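Local coordinates for SIR4-interacting protein SIF2 (Saccharomyces cerevisiae, PDB 1R5M), which antagonizes telomeric silencing in yeast and acts as a WD-repeat transcription corepressor within the Set3C complex, at residues V69-R74 with E93-F98; N121-G126 with R133-T138. One frame throughout, in Å; residues are numbered along the deposited sequence.

Contact 1: residues V69-R74 with E93-F98. With SO4 (sulfate ion), chain B.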
# COMPACT_ATOMS: atom_id res chain seq x y z
N VAL A 69 5.15 -18.84 -2.65
CA VAL A 69 5.97 -18.39 -3.75
C VAL A 69 5.44 -17.10 -4.37
O VAL A 69 4.23 -16.85 -4.38
CB VAL A 69 6.04 -19.48 -4.86
CG1 VAL A 69 4.66 -19.70 -5.48
CG2 VAL A 69 7.04 -19.08 -5.94
N ALA A 70 6.36 -16.27 -4.86
CA ALA A 70 6.02 -15.03 -5.53
C ALA A 70 6.74 -15.12 -6.86
O ALA A 70 7.64 -15.94 -7.03
CB ALA A 70 6.51 -13.82 -4.73
N ARG A 71 6.35 -14.29 -7.82
CA ARG A 71 7.00 -14.32 -9.12
C ARG A 71 7.25 -12.92 -9.65
O ARG A 71 6.52 -11.98 -9.32
CB ARG A 71 6.16 -15.11 -10.13
CG ARG A 71 6.28 -16.63 -10.00
CD ARG A 71 5.48 -17.35 -11.08
NE ARG A 71 5.90 -18.74 -11.23
CZ ARG A 71 5.55 -19.73 -10.42
NH1 ARG A 71 4.77 -19.51 -9.37
NH2 ARG A 71 6.01 -20.96 -10.64
N LEU A 72 8.31 -12.79 -10.44
CA LEU A 72 8.63 -11.53 -11.08
C LEU A 72 8.28 -11.80 -12.53
O LEU A 72 8.65 -12.83 -13.09
CB LEU A 72 10.12 -11.20 -10.93
CG LEU A 72 10.61 -10.97 -9.49
CD1 LEU A 72 12.08 -10.57 -9.51
CD2 LEU A 72 9.77 -9.87 -8.83
N ALA A 73 7.54 -10.88 -13.14
CA ALA A 73 7.14 -11.06 -14.53
C ALA A 73 7.27 -9.78 -15.32
O ALA A 73 7.24 -8.68 -14.78
CB ALA A 73 5.70 -11.56 -14.60
N ARG A 74 7.41 -9.94 -16.63
CA ARG A 74 7.52 -8.81 -17.52
C ARG A 74 6.34 -8.86 -18.48
O ARG A 74 5.97 -9.93 -18.97
CB ARG A 74 8.84 -8.88 -18.29
CG ARG A 74 9.11 -7.71 -19.21
CD ARG A 74 10.60 -7.53 -19.39
NE ARG A 74 11.27 -8.82 -19.57
CZ ARG A 74 12.52 -9.07 -19.19
NH1 ARG A 74 13.25 -8.12 -18.61
NH2 ARG A 74 13.05 -10.27 -19.39
N GLU A 93 11.21 -17.03 -10.08
CA GLU A 93 10.36 -17.54 -9.03
C GLU A 93 11.06 -17.18 -7.72
O GLU A 93 12.26 -17.42 -7.57
CB GLU A 93 10.20 -19.06 -9.14
CG GLU A 93 9.58 -19.52 -10.45
CD GLU A 93 9.45 -21.03 -10.54
OE1 GLU A 93 9.02 -21.52 -11.61
OE2 GLU A 93 9.76 -21.73 -9.55
N LEU A 94 10.31 -16.59 -6.79
CA LEU A 94 10.85 -16.19 -5.49
C LEU A 94 10.15 -17.09 -4.48
O LEU A 94 9.12 -16.73 -3.91
CB LEU A 94 10.52 -14.72 -5.22
CG LEU A 94 10.77 -13.74 -6.38
CD1 LEU A 94 10.43 -12.34 -5.91
CD2 LEU A 94 12.22 -13.81 -6.86
N ARG A 95 10.72 -18.27 -4.26
CA ARG A 95 10.12 -19.25 -3.37
C ARG A 95 10.62 -19.24 -1.93
O ARG A 95 11.80 -19.00 -1.67
CB ARG A 95 10.30 -20.65 -3.97
CG ARG A 95 9.33 -21.70 -3.46
CD ARG A 95 9.48 -23.00 -4.25
NE ARG A 95 9.24 -22.81 -5.68
CZ ARG A 95 8.04 -22.82 -6.26
NH1 ARG A 95 6.95 -23.00 -5.53
NH2 ARG A 95 7.93 -22.64 -7.57
N HIS A 96 9.70 -19.48 -1.00
CA HIS A 96 10.01 -19.56 0.43
C HIS A 96 9.79 -21.02 0.83
O HIS A 96 8.77 -21.62 0.49
CB HIS A 96 9.07 -18.69 1.26
CG HIS A 96 9.32 -17.22 1.14
ND1 HIS A 96 9.78 -16.46 2.19
CD2 HIS A 96 9.11 -16.36 0.11
CE1 HIS A 96 9.85 -15.19 1.82
NE2 HIS A 96 9.44 -15.11 0.56
N PRO A 97 10.74 -21.61 1.56
CA PRO A 97 10.53 -23.01 1.97
C PRO A 97 9.45 -23.06 3.05
O PRO A 97 9.18 -22.05 3.70
CB PRO A 97 11.90 -23.41 2.51
CG PRO A 97 12.41 -22.12 3.10
CD PRO A 97 12.04 -21.11 2.03
N PHE A 98 8.81 -24.21 3.22
CA PHE A 98 7.82 -24.32 4.27
C PHE A 98 8.62 -24.56 5.54
O PHE A 98 9.68 -25.18 5.50
CB PHE A 98 6.86 -25.49 4.01
CG PHE A 98 5.86 -25.21 2.93
CD1 PHE A 98 6.19 -25.41 1.59
CD2 PHE A 98 4.60 -24.72 3.24
CE1 PHE A 98 5.27 -25.12 0.58
CE2 PHE A 98 3.67 -24.43 2.24
CZ PHE A 98 4.01 -24.63 0.91
S SO4 B . 4.17 -23.27 -8.13
O1 SO4 B . 4.30 -23.44 -6.67
O2 SO4 B . 3.38 -24.39 -8.69
O3 SO4 B . 3.49 -21.99 -8.42
O4 SO4 B . 5.50 -23.26 -8.76
O HOH W 1 7.56 -19.94 -13.21

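Contact 2: residues N121-G126 with R133-T138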
# COMPACT_ATOMS: atom_id res chain seq x y z
N ASN A 121 15.79 -1.97 -7.71
CA ASN A 121 16.73 -3.06 -7.94
C ASN A 121 16.58 -4.25 -6.99
O ASN A 121 17.07 -5.34 -7.28
CB ASN A 121 18.17 -2.55 -7.89
CG ASN A 121 18.51 -1.67 -9.07
OD1 ASN A 121 18.38 -2.10 -10.22
ND2 ASN A 121 18.95 -0.45 -8.80
N SER A 122 15.89 -4.04 -5.88
CA SER A 122 15.70 -5.10 -4.90
C SER A 122 14.25 -5.19 -4.47
O SER A 122 13.49 -4.22 -4.60
CB SER A 122 16.56 -4.84 -3.66
OG SER A 122 17.92 -4.69 -4.02
N ILE A 123 13.86 -6.34 -3.95
CA ILE A 123 12.49 -6.53 -3.48
C ILE A 123 12.45 -7.48 -2.30
O ILE A 123 13.22 -8.44 -2.23
CB ILE A 123 11.57 -7.06 -4.63
CG1 ILE A 123 10.13 -7.19 -4.13
CG2 ILE A 123 12.09 -8.39 -5.16
CD1 ILE A 123 9.12 -7.49 -5.23
N VAL A 124 11.58 -7.19 -1.34
CA VAL A 124 11.41 -8.03 -0.16
C VAL A 124 10.07 -8.74 -0.28
O VAL A 124 9.08 -8.13 -0.69
CB VAL A 124 11.39 -7.20 1.15
CG1 VAL A 124 10.93 -8.07 2.32
CG2 VAL A 124 12.77 -6.63 1.44
N THR A 125 10.05 -10.02 0.05
CA THR A 125 8.81 -10.79 0.04
C THR A 125 8.63 -11.36 1.44
O THR A 125 9.61 -11.76 2.09
CB THR A 125 8.84 -11.95 -1.00
OG1 THR A 125 9.96 -12.81 -0.75
CG2 THR A 125 8.92 -11.39 -2.41
N GLY A 126 7.39 -11.35 1.92
CA GLY A 126 7.09 -11.88 3.25
C GLY A 126 5.99 -12.92 3.15
O GLY A 126 5.10 -12.80 2.31
N ARG A 133 12.37 -12.52 2.68
CA ARG A 133 13.48 -12.83 1.80
C ARG A 133 13.73 -11.61 0.92
O ARG A 133 12.78 -10.91 0.53
CB ARG A 133 13.21 -14.07 0.94
CG ARG A 133 13.35 -15.34 1.76
CD ARG A 133 13.11 -16.64 1.00
NE ARG A 133 13.30 -17.73 1.96
CZ ARG A 133 14.32 -18.58 1.95
NH1 ARG A 133 15.25 -18.53 1.01
NH2 ARG A 133 14.45 -19.44 2.95
N LEU A 134 15.00 -11.34 0.66
CA LEU A 134 15.43 -10.20 -0.14
C LEU A 134 15.97 -10.71 -1.47
O LEU A 134 16.80 -11.62 -1.49
CB LEU A 134 16.53 -9.44 0.60
CG LEU A 134 17.17 -8.26 -0.13
CD1 LEU A 134 16.15 -7.14 -0.29
CD2 LEU A 134 18.37 -7.78 0.66
N TRP A 135 15.50 -10.12 -2.56
CA TRP A 135 15.90 -10.55 -3.90
C TRP A 135 16.30 -9.39 -4.80
O TRP A 135 15.89 -8.25 -4.59
CB TRP A 135 14.74 -11.27 -4.59
CG TRP A 135 13.91 -12.17 -3.72
CD1 TRP A 135 12.95 -11.79 -2.82
CD2 TRP A 135 13.96 -13.60 -3.67
NE1 TRP A 135 12.39 -12.90 -2.23
CE2 TRP A 135 12.99 -14.03 -2.73
CE3 TRP A 135 14.72 -14.57 -4.34
CZ2 TRP A 135 12.77 -15.38 -2.44
CZ3 TRP A 135 14.50 -15.91 -4.05
CH2 TRP A 135 13.53 -16.30 -3.11
N ASN A 136 17.09 -9.69 -5.82
CA ASN A 136 17.48 -8.68 -6.80
C ASN A 136 16.37 -8.69 -7.85
O ASN A 136 15.64 -9.67 -7.96
CB ASN A 136 18.83 -9.03 -7.44
CG ASN A 136 19.18 -8.09 -8.59
OD1 ASN A 136 19.02 -8.44 -9.77
ND2 ASN A 136 19.64 -6.90 -8.25
N LYS A 137 16.24 -7.61 -8.62
CA LYS A 137 15.19 -7.52 -9.63
C LYS A 137 15.24 -8.60 -10.71
O LYS A 137 14.26 -8.80 -11.43
CB LYS A 137 15.21 -6.14 -10.29
CG LYS A 137 16.49 -5.82 -11.06
CD LYS A 137 16.37 -4.48 -11.77
CE LYS A 137 17.67 -4.10 -12.45
NZ LYS A 137 18.09 -5.11 -13.46
N THR A 138 16.37 -9.29 -10.83
CA THR A 138 16.50 -10.36 -11.81
C THR A 138 16.14 -11.71 -11.19
O THR A 138 16.10 -12.73 -11.88
CB THR A 138 17.94 -10.45 -12.40
OG1 THR A 138 18.87 -10.78 -11.36
CG2 THR A 138 18.33 -9.12 -13.02

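Contact 1: residues V69-R74 with E93-F98
L94 and V69 bury the most surface where the third and fourth strands of a WD40 propeller blade meet, in an antiparallel hairpin of strands 69-77 and 86-95 that completes a four-stranded sheet. Between 69-74 and 93-98, A70 and L94 form the hydrogen-bonded pair, A70 N giving to L94 O at 3.0 Å and L94 N to A70 O, while V69 with R95 and R71 with E93 are the flanking non-hydrogen-bonded pairs; farther along the hairpin L72 bonds to I91 and A92. The hairpin thus illustrates how one strand pair can serve two chemistries. On the side of A70 and L94 the contact between the two segments is apolar, and L72 joins it. L94 CD1 meets L72 CG at 3.8 Å, the two leucines crossing at about a right angle, and L94 CB sits beside A70 CB. Beyond the hairpin, L94 also packs on T125 and W135 of the next blade.

The other face is charged. V69 gives this face its apolar part: with CG2 anti to the backbone N and CG1 wedged between N and the carbonyl carbon (chi1 65°), CG2 lies over the centre of the R95 guanidinium, 3.8 Å above its plane. R71 and E93 run alongside each other, pointing the same way, with a salt bridge of 3.2 Å from R71 NH2 to E93 OE1; water 1 also links R71 NE to E93 OE1. The other carboxylate oxygen, E93 OE2, takes R95 NH2 at 2.8 Å from above the carboxylate plane, so one glutamate probably offsets part of the charge of both arginines. R71 NH1 has a further salt-bridge partner in E65. A sulfate, probably from the crystallisation liquor, joins the two guanidinium groups: its O4 accepts from R71 NH2 at 3.0 Å and from R95 NH2 at 2.8 Å.

Contact 2: residues N121-G126 with R133-T138
W135 turns the edge of its indole to T125, the two side chains crossing at about a right angle, and NE1 donates to T125 OG1 over 2.8 Å (161° at the hydrogen) with the hydroxyl near the ring plane. The threonine oxygen is put there by its first torsion (chi1 56°), which sets OG1 between the backbone N and the carbonyl carbon. The same indole passes CD1 at 3.4 Å from I123 O, while W135 CB rests on I123 CG2 at 4.0 Å. A phenylalanine in place of W135, lacking the indole N-H, would probably leave T125 OG1 without this donor and its hydroxyl less firmly oriented.

On the reverse face, V124 CG2 meets L134 CD1 at 3.8 Å, and W157 of the neighbouring blade packs against both residues. Where strand 122-127 begins and 132-136 finishes, K137 lies alongside N121, and N136 OD1 accepts from T138 N in an Asx turn. T125 OG1 is also hydrogen-bonded to H96, which in turn reaches E131. The chain W135, T125, H96, E131 matches the Trp-Ser/Thr-His-Asp tetrad typical of WD40 blades, with a glutamate at the acidic position.

Both contacts are antiparallel hairpin pairings, but they hold different strands of successive blades: contact 1 the third and fourth of one, contact 2 the second and third of the next. Their centres are about 10 Å apart. Contact 1, farther from the middle of the chain, is the more exposed and pairs an apolar face with an opposite face that carries a cluster of charges and a bound sulfate. Contact 2 has more backbone hydrogen bonds between its two segments, with apolar side chains and an uncharged indole-to-hydroxyl bond, and none of its touching residues is fully exposed. Besides the tetrad, the two meet where L72 CD1 lies 3.4 Å from K137 O and where H96 CE1 packs on R133 CG.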